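PDB 5D6A: predicted ATPase of the ABC class from Vibrio vulnificus, which probably binds and hydrolyses ATP as an ABC-class ATPase, and is held here with the ATP analogue AMP-PNP. Local coordinates for residues A[92-97]-A[183-188]; A[98-103]-A[123-128]. All blocks are in the same frame, centred on the assembly; numbering follows the deposited sequence.

Contact 1. Residues A[92-97]-A[183-188]; sequences AAFQLG and ALLTHC
One face of the F94 ring is covered by C188, whose CB stands 3.3 Å from the ring centroid and only 10° off the normal, a CH-pi contact over the middle of the ring. The sulfur follows over the same ring at 4.2 Å from SG to the F94 centroid, adding a sulfur-aromatic contact. At the ring's edge, near its plane, L185 CD2 lies 4.4 Å from F94 CZ. The second flat group, the H187 imidazole, meets G97 obliquely, its CD2 3.4 Å from G97 O.

Helices 92-109 and 181-199 meet here, the short segments running at 130° to each other with their axes 8.8 Å apart. G97 has no side chain, which suits the close approach of its CA to C188 CA (4.5 Å). F94, about a turn earlier on the helix, supplies a broad flat face for the other helix to rest on. With CG anti to the backbone N (chi1 -173°), the ring of F94 leaves its own helix and reaches across to slide beneath C188, a residue small enough to sit on an aromatic face. W86 and L87 also pack on F94, and W86 touches L185 as well.

The joint is therefore mainly apolar, held by dispersion and by weakly polar CH and sulfur contacts with an aromatic ring. H187 turns its NE2 to D100, further along helix 92-109; that carboxylate satisfies the buried nitrogen and might favour a protonated imidazole, but R104 shares it and would offset this, leaving the charge state undecided.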
# COMPACT_ATOMS: atom_id res chain seq x y z
N ALA A 92 -4.82 -19.33 30.29
CA ALA A 92 -3.82 -18.67 29.46
C ALA A 92 -4.38 -17.40 28.81
O ALA A 92 -3.66 -16.43 28.61
CB ALA A 92 -3.31 -19.63 28.39
N ALA A 93 -5.68 -17.42 28.49
CA ALA A 93 -6.33 -16.27 27.87
C ALA A 93 -6.52 -15.16 28.88
O ALA A 93 -6.42 -13.98 28.54
CB ALA A 93 -7.67 -16.67 27.27
N PHE A 94 -6.81 -15.53 30.13
CA PHE A 94 -6.99 -14.55 31.19
C PHE A 94 -5.65 -13.85 31.44
O PHE A 94 -5.61 -12.64 31.67
CB PHE A 94 -7.47 -15.24 32.48
CG PHE A 94 -7.85 -14.29 33.58
CD1 PHE A 94 -6.88 -13.74 34.42
CD2 PHE A 94 -9.18 -13.95 33.79
CE1 PHE A 94 -7.23 -12.87 35.44
CE2 PHE A 94 -9.53 -13.08 34.81
CZ PHE A 94 -8.56 -12.54 35.63
N GLN A 95 -4.56 -14.62 31.37
CA GLN A 95 -3.23 -14.07 31.56
C GLN A 95 -2.83 -13.22 30.37
O GLN A 95 -2.05 -12.28 30.50
CB GLN A 95 -2.21 -15.19 31.76
CG GLN A 95 -2.55 -16.13 32.90
CD GLN A 95 -1.50 -17.20 33.12
OE1 GLN A 95 -0.30 -16.92 33.10
NE2 GLN A 95 -1.94 -18.43 33.36
N LEU A 96 -3.36 -13.56 29.20
CA LEU A 96 -3.08 -12.82 27.97
C LEU A 96 -3.56 -11.37 28.14
O LEU A 96 -2.87 -10.43 27.76
CB LEU A 96 -3.77 -13.48 26.78
CG LEU A 96 -3.45 -12.95 25.38
CD1 LEU A 96 -1.97 -13.13 25.08
CD2 LEU A 96 -4.29 -13.67 24.34
N GLY A 97 -4.75 -11.22 28.71
CA GLY A 97 -5.32 -9.89 28.95
C GLY A 97 -4.57 -9.15 30.04
O GLY A 97 -4.32 -7.95 29.93
N ALA A 183 -11.01 -2.58 36.68
CA ALA A 183 -10.75 -2.47 35.24
C ALA A 183 -9.88 -3.64 34.76
O ALA A 183 -10.01 -4.08 33.63
CB ALA A 183 -10.08 -1.14 34.92
N LEU A 184 -9.00 -4.12 35.64
CA LEU A 184 -8.12 -5.25 35.31
C LEU A 184 -8.93 -6.53 35.10
O LEU A 184 -8.80 -7.19 34.06
CB LEU A 184 -7.09 -5.47 36.42
CG LEU A 184 -6.19 -6.71 36.32
CD1 LEU A 184 -5.46 -6.79 34.99
CD2 LEU A 184 -5.19 -6.72 37.47
N LEU A 185 -9.75 -6.87 36.08
CA LEU A 185 -10.58 -8.07 36.00
C LEU A 185 -11.44 -8.03 34.75
O LEU A 185 -11.45 -8.97 33.96
CB LEU A 185 -11.45 -8.20 37.25
CG LEU A 185 -10.71 -8.33 38.59
CD1 LEU A 185 -11.68 -8.28 39.76
CD2 LEU A 185 -9.88 -9.60 38.63
N THR A 186 -12.14 -6.92 34.55
CA THR A 186 -13.00 -6.75 33.38
C THR A 186 -12.22 -6.98 32.08
O THR A 186 -12.72 -7.62 31.16
CB THR A 186 -13.61 -5.33 33.34
OG1 THR A 186 -14.36 -5.10 34.53
CG2 THR A 186 -14.53 -5.17 32.12
N HIS A 187 -11.01 -6.45 32.02
CA HIS A 187 -10.17 -6.58 30.84
C HIS A 187 -9.82 -8.05 30.59
O HIS A 187 -9.99 -8.57 29.49
CB HIS A 187 -8.90 -5.75 31.01
CG HIS A 187 -8.12 -5.56 29.75
ND1 HIS A 187 -8.31 -4.49 28.91
CD2 HIS A 187 -7.15 -6.31 29.18
CE1 HIS A 187 -7.49 -4.58 27.88
NE2 HIS A 187 -6.77 -5.68 28.02
N CYS A 188 -9.34 -8.72 31.64
CA CYS A 188 -8.97 -10.14 31.55
C CYS A 188 -10.17 -11.05 31.29
O CYS A 188 -10.04 -12.08 30.64
CB CYS A 188 -8.29 -10.58 32.85
SG CYS A 188 -6.79 -9.67 33.25

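Contact 2. Residues A[98-103]-A[123-128]; sequences ARDFIA and QTVLDS
A single arginine nitrogen, R99 NH2, grips two neighbouring residues at once: it donates to D127 OD1 at 2.7 Å and to S128 O at 2.7 Å. D127 is the centre of an inverse gamma turn, the tight bend that follows the short strand 124-125, so helix 92-109 is tied to the chain just where it turns. Both acceptors lie near the guanidinium plane, at its edge. The bond to OD1 is the straighter (154° at the hydrogen) and meets that oxygen nearly along its C-O axis, whereas the S128 carbonyl is approached from a tilt out of its own plane. NH1 adds a weak bond to the same OD1, completing a salt bridge in which the guanidinium and carboxylate planes are turned 77° apart. Aspartate suits the turn, its short carboxylate offering one oxygen to both guanidinium nitrogens.

Arginine fits this place because it is long and has several donors: a bend at chi3 (54°) swings the guanidinium round, and its NE bonds V131 O, a third attachment that should limit the rotation of the guanidinium. The carboxylate of D127 also receives a weak bond from W541 at OD1, and the backbone of D127 bonds to K553, bringing the C-terminal part of the chain to the turn.

One helical residue on, D100 faces the strand. Valine suits position 125 because both branches of V125 pack against the D100 side chain, with CG1 3.7 Å from D100 CB; the valine also reaches V191 of helix 181-199. Buried D100 is well provided with partners, since OD2 pairs with R104 and H187. Its other oxygen, OD1, accepts a hydrogen bond from a water 2.9 Å away, and that water in turn accepts one from L126 N at 3.1 Å.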
# COMPACT_ATOMS: atom_id res chain seq x y z
N ALA A 98 -4.21 -9.87 31.10
CA ALA A 98 -3.46 -9.29 32.21
C ALA A 98 -2.17 -8.66 31.69
O ALA A 98 -1.84 -7.53 32.04
CB ALA A 98 -3.15 -10.35 33.25
N ARG A 99 -1.45 -9.39 30.85
CA ARG A 99 -0.21 -8.90 30.25
C ARG A 99 -0.47 -7.67 29.39
O ARG A 99 0.34 -6.73 29.36
CB ARG A 99 0.44 -10.00 29.40
CG ARG A 99 0.95 -11.19 30.19
CD ARG A 99 1.11 -12.40 29.28
NE ARG A 99 1.95 -12.10 28.12
CZ ARG A 99 2.04 -12.86 27.04
NH1 ARG A 99 1.34 -13.98 26.93
NH2 ARG A 99 2.84 -12.49 26.04
N ASP A 100 -1.59 -7.69 28.67
CA ASP A 100 -1.98 -6.57 27.82
C ASP A 100 -2.33 -5.36 28.67
O ASP A 100 -1.89 -4.24 28.39
CB ASP A 100 -3.19 -6.95 26.96
CG ASP A 100 -3.63 -5.83 26.04
OD1 ASP A 100 -2.82 -5.41 25.18
OD2 ASP A 100 -4.79 -5.39 26.15
N PHE A 101 -3.12 -5.59 29.71
CA PHE A 101 -3.56 -4.53 30.61
C PHE A 101 -2.36 -3.87 31.29
O PHE A 101 -2.33 -2.65 31.45
CB PHE A 101 -4.54 -5.08 31.65
CG PHE A 101 -5.16 -4.02 32.52
CD1 PHE A 101 -6.34 -3.39 32.14
CD2 PHE A 101 -4.57 -3.65 33.72
CE1 PHE A 101 -6.91 -2.42 32.94
CE2 PHE A 101 -5.14 -2.68 34.52
CZ PHE A 101 -6.31 -2.07 34.13
N ILE A 102 -1.38 -4.68 31.69
CA ILE A 102 -0.16 -4.17 32.34
C ILE A 102 0.64 -3.27 31.40
O ILE A 102 1.19 -2.25 31.82
CB ILE A 102 0.71 -5.33 32.87
CG1 ILE A 102 0.03 -5.96 34.09
CG2 ILE A 102 2.09 -4.84 33.26
CD1 ILE A 102 0.69 -7.23 34.58
N ALA A 103 0.70 -3.64 30.12
CA ALA A 103 1.42 -2.85 29.12
C ALA A 103 0.74 -1.49 28.93
O ALA A 103 1.41 -0.46 28.83
CB ALA A 103 1.48 -3.59 27.80
N GLN A 123 -6.43 -1.57 19.12
CA GLN A 123 -7.70 -2.19 19.53
C GLN A 123 -7.63 -3.70 19.79
O GLN A 123 -8.62 -4.29 20.22
CB GLN A 123 -8.76 -1.92 18.45
CG GLN A 123 -8.99 -0.45 18.20
CD GLN A 123 -9.51 0.27 19.42
OE1 GLN A 123 -8.86 1.16 19.95
NE2 GLN A 123 -10.68 -0.15 19.90
N THR A 124 -6.48 -4.32 19.55
CA THR A 124 -6.34 -5.76 19.75
C THR A 124 -5.52 -6.14 20.97
O THR A 124 -4.78 -5.33 21.52
CB THR A 124 -5.70 -6.44 18.52
OG1 THR A 124 -4.42 -5.85 18.26
CG2 THR A 124 -6.58 -6.30 17.29
N VAL A 125 -5.68 -7.40 21.38
CA VAL A 125 -4.95 -7.97 22.49
C VAL A 125 -4.13 -9.12 21.91
O VAL A 125 -4.68 -10.17 21.57
CB VAL A 125 -5.90 -8.51 23.57
CG1 VAL A 125 -5.11 -9.14 24.71
CG2 VAL A 125 -6.80 -7.39 24.08
N LEU A 126 -2.83 -8.90 21.77
CA LEU A 126 -1.95 -9.90 21.17
C LEU A 126 -1.00 -10.52 22.18
O LEU A 126 -0.77 -9.97 23.25
CB LEU A 126 -1.14 -9.25 20.05
CG LEU A 126 -1.93 -8.58 18.92
CD1 LEU A 126 -0.98 -7.87 17.96
CD2 LEU A 126 -2.79 -9.58 18.17
N ASP A 127 -0.47 -11.68 21.82
CA ASP A 127 0.51 -12.38 22.64
C ASP A 127 1.82 -11.67 22.32
O ASP A 127 2.53 -12.04 21.39
CB ASP A 127 0.54 -13.87 22.27
CG ASP A 127 1.45 -14.68 23.16
OD1 ASP A 127 2.27 -14.09 23.90
OD2 ASP A 127 1.36 -15.92 23.11
N SER A 128 2.11 -10.63 23.10
CA SER A 128 3.28 -9.77 22.88
C SER A 128 4.43 -9.95 23.85
O SER A 128 4.26 -10.49 24.94
CB SER A 128 2.81 -8.32 22.95
OG SER A 128 3.90 -7.42 22.82
O HOH W 1 -1.15 -7.09 23.58

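How the contacts relate
Helix 92-109 is common to both contacts: residues 92-97 supply contact 1 and 98-103, directly following, supply contact 2, so the two centres are only 9 Å apart. In chain order come 92-97, 98-103, 123-128 and finally 183-188, which places contact 2 within the chain span bracketed by contact 1. They also touch directly: H187 of contact 1 and D100 of contact 2 form the polar joint, a probable hydrogen bond, and L184 CD1 packs 3.5 Å from F101 CD2. The shared helix thus joins strand 124-125 and its turn, in the N-terminal part of the protein, to helix 181-199, counted with the P-loop ATPase part.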